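PDB 6QQ4: general odorant-binding protein 28a from Drosophila melanogaster, which probably binds small odorant and pheromone molecules and is involved in the detection of the floral odour β-ionone. Local coordinates for residues L55-L61 / A103-Y107; I87-C91 / C110-A115; M49-I54 / K69-Y73; D26-M30 / L44-V48. One frame throughout, in Å; residues are numbered along the deposited sequence.

How the contacts relate
A small all-alpha carrier shows how a few shared helices can link local contacts into one fold. Contact 4 comes first along the chain and closes before contact 3 opens, yet both draw on helix 39-52, their centres about 13 Å apart. Contact 1 begins at the residue after segment 49-54, in the loop that follows that helix, and its segments alternate with those of contact 3 and of contact 2, with which it shares helix 100-117. The centres of contacts 2 and 4 are about 17 Å apart, on opposite sides of the chain's centre. Side chains of all four lie about 4 to 6 Å from bound pentaethylene glycol, probably from the crystallisation liquor, consistent with a pocket among these helices.

Contact 1 of 4, residues L55-L61 / A103-Y107; sequences LDANGKL and AAEAY
Gly59 and Ala103 provide the nearest pair of CA atoms, 6.5 Å apart, where the loop 55-61, which contains a type I turn from Asp56 to Gly59, runs past helix 100-117. The principle at work is that one large side chain can collect several residues of a loop, and Tyr107 does so here with Leu55, Gly59, Lys60 and Leu61. Its CG stands anti to the carbonyl carbon (chi1 -73°), and the ring extends toward the loop. Leu61 meets this side chain in two ways. Its CD1 lies over one face, 3.6 Å from Tyr107 CG, in a CH-pi contact, while its backbone N donates to Tyr107 OH at 3.2 Å, with an N-H...O angle of 152°. The Gly59 carbonyl oxygen comes near the ring plane at an edge, and Ala103 CB packs on that same oxygen at 3.7 Å. Leu55 forks over the helix: CD1 meets Tyr107 CE2 at 3.9 Å and CD2 meets Ala104 CB at 4.0 Å. The loop holds its own shape through Asp56 OD1, which receives Asn58 N, closing an Asx turn, and Lys60 N at 3.1 Å, the two donors reaching it from opposite faces of the carboxylate plane. Helix 39-52 closes in beside this junction, with Met49 touching both Leu55 and Ala104, while Ile94 and Val96, from the loop before helix 100-117, pack against Tyr107.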
loop_
_atom_site.group_PDB
_atom_site.type_symbol
_atom_site.label_atom_id
_atom_site.label_comp_id
_atom_site.label_asym_id
_atom_site.label_seq_id
_atom_site.Cartn_x
_atom_site.Cartn_y
_atom_site.Cartn_z
ATOM N N LEU A 55 5.167 5.797 1.129
ATOM C CA LEU A 55 4.758 7.068 0.537
ATOM C C LEU A 55 5.287 8.215 1.392
ATOM O O LEU A 55 5.055 8.245 2.598
ATOM C CB LEU A 55 3.231 7.152 0.422
ATOM C CG LEU A 55 2.681 8.371 -0.315
ATOM C CD1 LEU A 55 3.148 8.333 -1.730
ATOM C CD2 LEU A 55 1.127 8.396 -0.239
ATOM N N ASP A 56 5.987 9.162 0.776
ATOM C CA ASP A 56 6.588 10.240 1.558
ATOM C C ASP A 56 5.700 11.480 1.594
ATOM O O ASP A 56 4.675 11.547 0.912
ATOM C CB ASP A 56 7.989 10.599 1.032
ATOM C CG ASP A 56 7.981 11.157 -0.386
ATOM O OD1 ASP A 56 7.056 11.913 -0.761
ATOM O OD2 ASP A 56 8.939 10.857 -1.134
ATOM N N ALA A 57 6.128 12.455 2.392
ATOM C CA ALA A 57 5.399 13.686 2.668
ATOM C C ALA A 57 5.107 14.533 1.431
ATOM O O ALA A 57 4.291 15.455 1.490
ATOM C CB ALA A 57 6.181 14.522 3.701
ATOM N N ASN A 58 5.770 14.237 0.317
ATOM C CA ASN A 58 5.420 14.881 -0.946
ATOM C C ASN A 58 4.638 13.947 -1.867
ATOM O O ASN A 58 4.486 14.209 -3.059
ATOM C CB ASN A 58 6.671 15.395 -1.650
ATOM C CG ASN A 58 7.039 16.803 -1.206
ATOM O OD1 ASN A 58 7.688 16.985 -0.178
ATOM N ND2 ASN A 58 6.601 17.807 -1.968
ATOM N N GLY A 59 4.126 12.862 -1.301
ATOM C CA GLY A 59 3.244 11.976 -2.047
ATOM C C GLY A 59 3.906 11.219 -3.179
ATOM O O GLY A 59 3.280 10.932 -4.204
ATOM N N LYS A 60 5.175 10.877 -2.994
ATOM C CA LYS A 60 5.896 10.076 -3.978
ATOM C C LYS A 60 6.395 8.813 -3.292
ATOM O O LYS A 60 6.588 8.802 -2.085
ATOM C CB LYS A 60 7.061 10.861 -4.583
ATOM C CG LYS A 60 6.675 12.232 -5.143
ATOM C CD LYS A 60 5.791 12.136 -6.373
ATOM C CE LYS A 60 5.487 13.521 -6.939
ATOM N NZ LYS A 60 4.087 13.620 -7.492
ATOM N N LEU A 61 6.579 7.739 -4.053
ATOM C CA LEU A 61 7.016 6.482 -3.455
ATOM C C LEU A 61 8.461 6.620 -2.962
ATOM O O LEU A 61 9.308 7.188 -3.656
ATOM C CB LEU A 61 6.905 5.328 -4.461
ATOM C CG LEU A 61 6.544 3.960 -3.884
ATOM C CD1 LEU A 61 5.065 3.923 -3.506
ATOM C CD2 LEU A 61 6.890 2.854 -4.865
ATOM N N ALA A 103 -2.572 9.684 -5.562
ATOM C CA ALA A 103 -1.239 9.133 -5.827
ATOM C C ALA A 103 -1.055 7.784 -5.131
ATOM O O ALA A 103 -0.462 6.865 -5.712
ATOM C CB ALA A 103 -0.169 10.091 -5.398
ATOM N N ALA A 104 -1.556 7.670 -3.900
ATOM C CA ALA A 104 -1.482 6.410 -3.151
ATOM C C ALA A 104 -2.200 5.296 -3.897
ATOM O O ALA A 104 -1.708 4.169 -3.973
ATOM C CB ALA A 104 -2.056 6.563 -1.774
ATOM N N GLU A 105 -3.341 5.616 -4.492
ATOM C CA GLU A 105 -4.106 4.608 -5.211
ATOM C C GLU A 105 -3.491 4.229 -6.563
ATOM O O GLU A 105 -3.613 3.087 -7.011
ATOM C CB GLU A 105 -5.544 5.090 -5.413
ATOM C CG GLU A 105 -6.464 4.068 -6.010
ATOM C CD GLU A 105 -6.566 2.795 -5.171
ATOM O OE1 GLU A 105 -6.106 2.795 -4.017
ATOM O OE2 GLU A 105 -7.140 1.795 -5.658
ATOM N N ALA A 106 -2.844 5.180 -7.223
ATOM C CA ALA A 106 -2.162 4.859 -8.466
ATOM C C ALA A 106 -0.971 3.938 -8.164
ATOM O O ALA A 106 -0.709 3.007 -8.903
ATOM C CB ALA A 106 -1.718 6.107 -9.181
ATOM N N TYR A 107 -0.268 4.179 -7.061
ATOM C CA TYR A 107 0.747 3.225 -6.611
ATOM C C TYR A 107 0.145 1.865 -6.254
ATOM O O TYR A 107 0.716 0.833 -6.585
ATOM C CB TYR A 107 1.521 3.786 -5.403
ATOM C CG TYR A 107 2.474 4.889 -5.771
ATOM C CD1 TYR A 107 3.353 4.746 -6.840
ATOM C CD2 TYR A 107 2.481 6.089 -5.070
ATOM C CE1 TYR A 107 4.212 5.760 -7.192
ATOM C CE2 TYR A 107 3.331 7.112 -5.416
ATOM C CZ TYR A 107 4.197 6.946 -6.474
ATOM O OH TYR A 107 5.060 7.966 -6.812
#

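Contact 2 of 4, residues I87-C91 / C110-A115; sequences IGDTC and CFRGEA
Ile87 spreads three of its carbons over helix 100-117. CG1 lies against Glu114 CB at 3.7 Å as the two side chains slide past each other in opposite directions. CG2, which chi1 of -70° leaves anti to the backbone N, approaches Phe111 CD1 obliquely, also at 3.7 Å, and CD1 reaches on to the backbone of Ala115. One turn later Thr90 meets Glu114 from the opposite direction: its methyl CG2 is 3.9 Å from Glu114 CD, while its hydroxyl is joined to the carboxylate through a water that stands 2.8 Å from Thr90 OG1 and donates to Glu114 OE1. The other carboxylate oxygen, OE2, forms a salt bridge with Lys117, so both ends of the group are occupied. Cys91 completes the series with a covalent bond, its SG 2.0 Å from Cys110 SG and the disulfide torsion at -86°. Around this bond the packing is close: Cys91 CB touches Phe111 CE1 at 3.6 Å, and Cys91 SG lies at the edge of the same ring. The two helix segments run at 127° to each other with axes 9.7 Å apart at closest approach, illustrating how a disulfide and apolar packing can act at the same helix crossing. Such cross-linking of helices is characteristic of the insect PBP/GOBP fold, in which three disulfides, all formed here, tie together a compact helical bundle.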
loop_
_atom_site.group_PDB
_atom_site.type_symbol
_atom_site.label_atom_id
_atom_site.label_comp_id
_atom_site.label_asym_id
_atom_site.label_seq_id
_atom_site.Cartn_x
_atom_site.Cartn_y
_atom_site.Cartn_z
ATOM N N ILE A 87 8.844 -5.026 -7.043
ATOM C CA ILE A 87 7.602 -4.304 -7.307
ATOM C C ILE A 87 7.751 -2.833 -6.928
ATOM O O ILE A 87 7.309 -1.948 -7.666
ATOM C CB ILE A 87 6.426 -4.959 -6.559
ATOM C CG1 ILE A 87 6.116 -6.322 -7.200
ATOM C CG2 ILE A 87 5.195 -4.024 -6.529
ATOM C CD1 ILE A 87 5.074 -7.136 -6.473
ATOM N N GLY A 88 8.408 -2.574 -5.799
ATOM C CA GLY A 88 8.736 -1.216 -5.402
ATOM C C GLY A 88 9.522 -0.456 -6.461
ATOM O O GLY A 88 9.199 0.685 -6.799
ATOM N N ASP A 89 10.563 -1.083 -6.994
ATOM C CA ASP A 89 11.384 -0.429 -8.011
ATOM C C ASP A 89 10.604 -0.191 -9.305
ATOM O O ASP A 89 10.761 0.843 -9.967
ATOM C CB ASP A 89 12.646 -1.249 -8.297
ATOM C CG ASP A 89 13.712 -1.056 -7.242
ATOM O OD1 ASP A 89 13.595 -0.092 -6.458
ATOM O OD2 ASP A 89 14.669 -1.857 -7.201
ATOM N N THR A 90 9.757 -1.149 -9.662
ATOM C CA THR A 90 8.882 -0.986 -10.810
ATOM C C THR A 90 7.907 0.182 -10.610
ATOM O O THR A 90 7.819 1.077 -11.447
ATOM C CB THR A 90 8.082 -2.266 -11.092
ATOM O OG1 THR A 90 8.953 -3.259 -11.642
ATOM C CG2 THR A 90 6.969 -1.985 -12.076
ATOM N N CYS A 91 7.197 0.179 -9.491
ATOM C CA CYS A 91 6.070 1.086 -9.319
ATOM C C CYS A 91 6.496 2.504 -8.946
ATOM O O CYS A 91 5.766 3.455 -9.210
ATOM C CB CYS A 91 5.099 0.516 -8.279
ATOM S SG CYS A 91 4.308 -1.026 -8.838
ATOM N N CYS A 110 -0.547 -0.205 -9.141
ATOM C CA CYS A 110 0.691 -0.788 -9.647
ATOM C C CYS A 110 1.108 -2.007 -8.803
ATOM O O CYS A 110 1.471 -3.077 -9.332
ATOM C CB CYS A 110 1.809 0.255 -9.647
ATOM S SG CYS A 110 3.314 -0.305 -10.466
ATOM N N PHE A 111 1.034 -1.833 -7.490
ATOM C CA PHE A 111 1.325 -2.913 -6.559
ATOM C C PHE A 111 0.501 -4.164 -6.856
ATOM O O PHE A 111 1.051 -5.255 -6.974
ATOM C CB PHE A 111 1.080 -2.465 -5.118
ATOM C CG PHE A 111 2.095 -1.465 -4.607
ATOM C CD1 PHE A 111 3.189 -1.117 -5.371
ATOM C CD2 PHE A 111 1.950 -0.889 -3.355
ATOM C CE1 PHE A 111 4.127 -0.197 -4.894
ATOM C CE2 PHE A 111 2.874 0.023 -2.873
ATOM C CZ PHE A 111 3.961 0.370 -3.635
ATOM N N ARG A 112 -0.813 -3.997 -6.954
ATOM C CA ARG A 112 -1.706 -5.117 -7.180
ATOM C C ARG A 112 -1.462 -5.735 -8.531
ATOM O O ARG A 112 -1.512 -6.950 -8.669
ATOM C CB ARG A 112 -3.162 -4.689 -7.086
ATOM C CG ARG A 112 -3.599 -4.274 -5.713
ATOM C CD ARG A 112 -5.115 -4.234 -5.627
ATOM N NE ARG A 112 -5.676 -3.486 -6.736
ATOM C CZ ARG A 112 -5.800 -2.165 -6.754
ATOM N NH1 ARG A 112 -5.426 -1.436 -5.701
ATOM N NH2 ARG A 112 -6.316 -1.580 -7.822
ATOM N N GLY A 113 -1.227 -4.880 -9.526
ATOM C CA GLY A 113 -0.994 -5.322 -10.887
ATOM C C GLY A 113 0.230 -6.206 -10.959
ATOM O O GLY A 113 0.177 -7.313 -11.491
ATOM N N GLU A 114 1.331 -5.709 -10.409
ATOM C CA GLU A 114 2.588 -6.430 -10.436
ATOM C C GLU A 114 2.477 -7.695 -9.592
ATOM O O GLU A 114 2.998 -8.746 -9.956
ATOM C CB GLU A 114 3.719 -5.533 -9.933
ATOM C CG GLU A 114 4.005 -4.371 -10.859
ATOM C CD GLU A 114 4.401 -4.859 -12.234
ATOM O OE1 GLU A 114 5.338 -5.688 -12.302
ATOM O OE2 GLU A 114 3.773 -4.439 -13.234
ATOM N N ALA A 115 1.790 -7.583 -8.462
ATOM C CA ALA A 115 1.619 -8.723 -7.564
ATOM C C ALA A 115 0.847 -9.860 -8.250
ATOM O O ALA A 115 1.113 -11.028 -7.995
ATOM C CB ALA A 115 0.923 -8.292 -6.282
HETATM O O HOH W 1 7.733 -5.570 -10.582
#

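Contact 3 of 4, residues M49-I54 / K69-Y73; sequences MKNIGI and KAKQY
The first torsions of Ile54 and Tyr73 bring their side chains together: Ile54 has CG1 anti to its backbone N (chi1 -178°), which sets CG2 between that N and the carbonyl carbon, while Tyr73 swings its ring away from its own carbonyl carbon (chi1 -78°). Ile54 CG2 thus arrives near the ring plane, at the hydroxyl edge, 3.7 Å from Tyr73 OH. In the PBP/GOBP fold this is the place where the end of helix 39-52 meets helix 66-74, and it serves as an example of a helix terminus packed by a following helix. Ile52 carries much of the apolar load. Its CG2 slides past Gln72 and comes to 4.0 Å from Gln72 CG, while CD1 approaches Tyr73 CE2 obliquely at 4.2 Å. Gly53 then takes positive phi (96°), the backbone leaves the helix, and its N closes the last turn on the Met49 carbonyl at 2.7 Å. Lys69 follows this exit. Bent at chi2 and again at chi4, its chain passes beside Gly53 and gives Gly53 O a weak hydrogen bond from NZ, 3.5 Å long; the stronger partner of that ammonium is the carbonyl oxygen of Glu64. Beyond these segments, the Tyr73 ring stands edge-to-face with that of Phe111 on helix 100-117, and a bound pentaethylene glycol lies close by. At the hydroxyl of Tyr73, the extended Met49 chain crosses the tyrosine at about a right angle, CG 3.7 Å from Tyr73 OH.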
loop_
_atom_site.group_PDB
_atom_site.type_symbol
_atom_site.label_atom_id
_atom_site.label_comp_id
_atom_site.label_asym_id
_atom_site.label_seq_id
_atom_site.Cartn_x
_atom_site.Cartn_y
_atom_site.Cartn_z
ATOM N N MET A 49 0.018 4.187 3.826
ATOM C CA MET A 49 1.301 4.177 3.134
ATOM C C MET A 49 2.278 5.170 3.763
ATOM O O MET A 49 3.468 4.880 3.908
ATOM C CB MET A 49 1.111 4.479 1.652
ATOM C CG MET A 49 0.520 3.330 0.844
ATOM S SD MET A 49 0.418 3.760 -0.903
ATOM C CE MET A 49 -0.482 2.354 -1.563
ATOM N N LYS A 50 1.770 6.337 4.137
ATOM C CA LYS A 50 2.584 7.354 4.783
ATOM C C LYS A 50 3.067 6.870 6.152
ATOM O O LYS A 50 4.176 7.188 6.578
ATOM C CB LYS A 50 1.800 8.668 4.918
ATOM C CG LYS A 50 1.726 9.432 3.611
ATOM C CD LYS A 50 1.093 10.787 3.778
ATOM C CE LYS A 50 1.222 11.580 2.489
ATOM N NZ LYS A 50 0.543 12.891 2.612
ATOM N N ASN A 51 2.241 6.091 6.838
ATOM C CA ASN A 51 2.663 5.532 8.114
ATOM C C ASN A 51 3.760 4.481 7.923
ATOM O O ASN A 51 4.663 4.362 8.741
ATOM C CB ASN A 51 1.481 4.932 8.859
ATOM C CG ASN A 51 1.762 4.765 10.338
ATOM O OD1 ASN A 51 2.689 5.377 10.876
ATOM N ND2 ASN A 51 0.970 3.929 11.003
ATOM N N ILE A 52 3.673 3.724 6.839
ATOM C CA ILE A 52 4.710 2.765 6.473
ATOM C C ILE A 52 5.967 3.495 6.018
ATOM O O ILE A 52 7.084 3.046 6.256
ATOM C CB ILE A 52 4.229 1.818 5.344
ATOM C CG1 ILE A 52 3.057 0.971 5.822
ATOM C CG2 ILE A 52 5.357 0.909 4.839
ATOM C CD1 ILE A 52 2.502 0.117 4.726
ATOM N N GLY A 53 5.776 4.625 5.350
ATOM C CA GLY A 53 6.893 5.389 4.836
ATOM C C GLY A 53 7.181 5.086 3.383
ATOM O O GLY A 53 8.077 5.695 2.790
ATOM N N ILE A 54 6.431 4.147 2.802
ATOM C CA ILE A 54 6.580 3.830 1.384
ATOM C C ILE A 54 6.074 5.018 0.550
ATOM O O ILE A 54 6.533 5.252 -0.569
ATOM C CB ILE A 54 5.850 2.500 1.010
ATOM C CG1 ILE A 54 6.045 2.145 -0.475
ATOM C CG2 ILE A 54 4.363 2.531 1.420
ATOM C CD1 ILE A 54 7.513 1.875 -0.894
ATOM N N LYS A 69 10.223 -1.698 4.674
ATOM C CA LYS A 69 9.040 -1.332 3.888
ATOM C C LYS A 69 8.314 -2.547 3.299
ATOM O O LYS A 69 7.134 -2.788 3.580
ATOM C CB LYS A 69 9.429 -0.377 2.754
ATOM C CG LYS A 69 9.364 1.111 3.092
ATOM C CD LYS A 69 10.447 1.531 4.065
ATOM C CE LYS A 69 10.572 3.051 4.142
ATOM N NZ LYS A 69 10.895 3.672 2.825
ATOM N N ALA A 70 9.025 -3.305 2.471
ATOM C CA ALA A 70 8.440 -4.447 1.772
ATOM C C ALA A 70 7.893 -5.518 2.728
ATOM O O ALA A 70 6.874 -6.160 2.431
ATOM C CB ALA A 70 9.468 -5.063 0.819
ATOM N N LYS A 71 8.548 -5.704 3.874
ATOM C CA LYS A 71 8.099 -6.716 4.832
ATOM C C LYS A 71 6.757 -6.337 5.469
ATOM O O LYS A 71 6.094 -7.183 6.068
ATOM C CB LYS A 71 9.151 -6.956 5.920
ATOM C CG LYS A 71 9.100 -5.978 7.072
ATOM C CD LYS A 71 9.854 -6.521 8.278
ATOM C CE LYS A 71 9.551 -5.703 9.527
ATOM N NZ LYS A 71 10.593 -5.838 10.582
ATOM N N GLN A 72 6.362 -5.069 5.331
ATOM C CA GLN A 72 5.051 -4.615 5.800
ATOM C C GLN A 72 3.946 -5.062 4.850
ATOM O O GLN A 72 2.764 -4.914 5.157
ATOM C CB GLN A 72 5.003 -3.089 5.945
ATOM C CG GLN A 72 6.079 -2.504 6.838
ATOM C CD GLN A 72 6.202 -3.228 8.166
ATOM O OE1 GLN A 72 7.270 -3.737 8.509
ATOM N NE2 GLN A 72 5.110 -3.269 8.927
ATOM N N TYR A 73 4.335 -5.603 3.698
ATOM C CA TYR A 73 3.379 -6.087 2.706
ATOM C C TYR A 73 3.378 -7.620 2.561
ATOM O O TYR A 73 2.332 -8.232 2.339
ATOM C CB TYR A 73 3.671 -5.461 1.338
ATOM C CG TYR A 73 3.194 -4.038 1.146
ATOM C CD1 TYR A 73 1.893 -3.769 0.731
ATOM C CD2 TYR A 73 4.054 -2.963 1.343
ATOM C CE1 TYR A 73 1.457 -2.471 0.534
ATOM C CE2 TYR A 73 3.626 -1.660 1.148
ATOM C CZ TYR A 73 2.328 -1.420 0.742
ATOM O OH TYR A 73 1.902 -0.126 0.549
#

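Contact 4 of 4, residues D26-M30 / L44-V48; sequences DLQEM and LRACV
Met30 is the main bump of helix 24-31, and Leu44, Arg45 and Val48 form the hollow that takes it. The fit can be followed along the methionine chain. CG lies alongside the arginine stem, 3.6 Å from Arg45 NE, the two side chains running in opposite directions. SD rests on the leucine branch, 3.8 Å from Leu44 CD2. A bend about the CG-SD bond (chi3 71°) then turns the methyl toward Val48, where Met30 CE and Val48 CG2 meet tip to tip at 4.1 Å. The relation also works in reverse: Leu44 CD2 is itself a small bump, touching Met30 SD and Leu27 CD1, with Asp26 CB at its side. This is the crossing of helices 24-31 and 39-52 in the PBP/GOBP fold, at 60° between segment axes 11.5 Å apart; the wide spacing is filled by these long side chains, and Cys47 on the second helix is joined by a disulfide to Cys16 of helix 2-20. Arg45 extends its chain from CG to NE over the flank of Met30 and brings its guanidinium to the backbone of the first helix. Glu29 CB fits in plane at the guanidinium edge, 3.5 Å from Arg45 NH2. A water bridges the two helices, donating to Asp26 O at 2.8 Å and accepting from Arg45 NH2 at 2.9 Å. Arg45 NH1 donates to the carbonyl oxygen of Gln34, while the Glu29 carboxylate turns to Ser37.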
loop_
_atom_site.group_PDB
_atom_site.type_symbol
_atom_site.label_atom_id
_atom_site.label_comp_id
_atom_site.label_asym_id
_atom_site.label_seq_id
_atom_site.Cartn_x
_atom_site.Cartn_y
_atom_site.Cartn_z
ATOM N N ASP A 26 -14.713 0.661 3.245
ATOM C CA ASP A 26 -13.402 1.073 2.757
ATOM C C ASP A 26 -12.299 0.187 3.304
ATOM O O ASP A 26 -11.349 -0.157 2.593
ATOM C CB ASP A 26 -13.117 2.519 3.134
ATOM C CG ASP A 26 -14.016 3.486 2.432
ATOM O OD1 ASP A 26 -14.358 3.244 1.253
ATOM O OD2 ASP A 26 -14.372 4.504 3.058
ATOM N N LEU A 27 -12.406 -0.139 4.584
ATOM C CA LEU A 27 -11.478 -1.054 5.230
ATOM C C LEU A 27 -11.520 -2.445 4.580
ATOM O O LEU A 27 -10.487 -3.077 4.383
ATOM C CB LEU A 27 -11.803 -1.161 6.718
ATOM C CG LEU A 27 -10.660 -1.509 7.658
ATOM C CD1 LEU A 27 -9.648 -0.390 7.622
ATOM C CD2 LEU A 27 -11.183 -1.722 9.073
ATOM N N GLN A 28 -12.717 -2.917 4.246
ATOM C CA GLN A 28 -12.859 -4.253 3.654
ATOM C C GLN A 28 -12.224 -4.323 2.266
ATOM O O GLN A 28 -11.535 -5.295 1.939
ATOM C CB GLN A 28 -14.334 -4.667 3.592
ATOM C CG GLN A 28 -14.608 -6.036 4.227
ATOM C CD GLN A 28 -16.085 -6.279 4.500
ATOM O OE1 GLN A 28 -16.825 -5.358 4.856
ATOM N NE2 GLN A 28 -16.521 -7.524 4.336
ATOM N N GLU A 29 -12.423 -3.286 1.459
ATOM C CA GLU A 29 -11.748 -3.225 0.164
ATOM C C GLU A 29 -10.233 -3.355 0.306
ATOM O O GLU A 29 -9.581 -3.995 -0.519
ATOM C CB GLU A 29 -12.095 -1.929 -0.571
ATOM C CG GLU A 29 -13.549 -1.834 -0.914
ATOM C CD GLU A 29 -13.875 -0.668 -1.829
ATOM O OE1 GLU A 29 -13.125 0.332 -1.851
ATOM O OE2 GLU A 29 -14.887 -0.769 -2.542
ATOM N N MET A 30 -9.671 -2.753 1.346
ATOM C CA MET A 30 -8.231 -2.845 1.576
ATOM C C MET A 30 -7.766 -4.262 1.902
ATOM O O MET A 30 -6.800 -4.740 1.304
ATOM C CB MET A 30 -7.799 -1.926 2.712
ATOM C CG MET A 30 -7.438 -0.519 2.333
ATOM S SD MET A 30 -6.571 0.300 3.708
ATOM C CE MET A 30 -4.993 -0.539 3.719
ATOM N N LEU A 44 -7.590 6.860 2.760
ATOM C CA LEU A 44 -7.257 5.891 3.804
ATOM C C LEU A 44 -5.928 5.236 3.428
ATOM O O LEU A 44 -4.984 5.185 4.206
ATOM C CB LEU A 44 -8.360 4.844 3.971
ATOM C CG LEU A 44 -8.087 3.679 4.933
ATOM C CD1 LEU A 44 -7.859 4.186 6.356
ATOM C CD2 LEU A 44 -9.221 2.671 4.900
ATOM N N ARG A 45 -5.848 4.780 2.194
ATOM C CA ARG A 45 -4.637 4.148 1.710
ATOM C C ARG A 45 -3.416 5.055 1.760
ATOM O O ARG A 45 -2.327 4.588 2.095
ATOM C CB ARG A 45 -4.872 3.627 0.300
ATOM C CG ARG A 45 -5.803 2.427 0.355
ATOM C CD ARG A 45 -6.474 2.130 -0.960
ATOM N NE ARG A 45 -7.613 1.235 -0.763
ATOM C CZ ARG A 45 -7.879 0.188 -1.539
ATOM N NH1 ARG A 45 -7.077 -0.088 -2.573
ATOM N NH2 ARG A 45 -8.933 -0.577 -1.277
ATOM N N ALA A 46 -3.585 6.341 1.469
ATOM C CA ALA A 46 -2.468 7.294 1.585
ATOM C C ALA A 46 -1.961 7.367 3.020
ATOM O O ALA A 46 -0.765 7.415 3.262
ATOM C CB ALA A 46 -2.883 8.679 1.117
ATOM N N CYS A 47 -2.900 7.377 3.957
ATOM C CA CYS A 47 -2.585 7.501 5.375
ATOM C C CYS A 47 -1.808 6.276 5.872
ATOM O O CYS A 47 -0.860 6.395 6.646
ATOM C CB CYS A 47 -3.870 7.691 6.184
ATOM S SG CYS A 47 -3.634 7.881 7.994
ATOM N N VAL A 48 -2.206 5.099 5.420
ATOM C CA VAL A 48 -1.466 3.890 5.742
ATOM C C VAL A 48 -0.064 3.887 5.115
ATOM O O VAL A 48 0.924 3.609 5.794
ATOM C CB VAL A 48 -2.230 2.639 5.284
ATOM C CG1 VAL A 48 -1.355 1.409 5.416
ATOM C CG2 VAL A 48 -3.506 2.491 6.105
HETATM O O HOH W 2 -10.262 1.243 0.480
#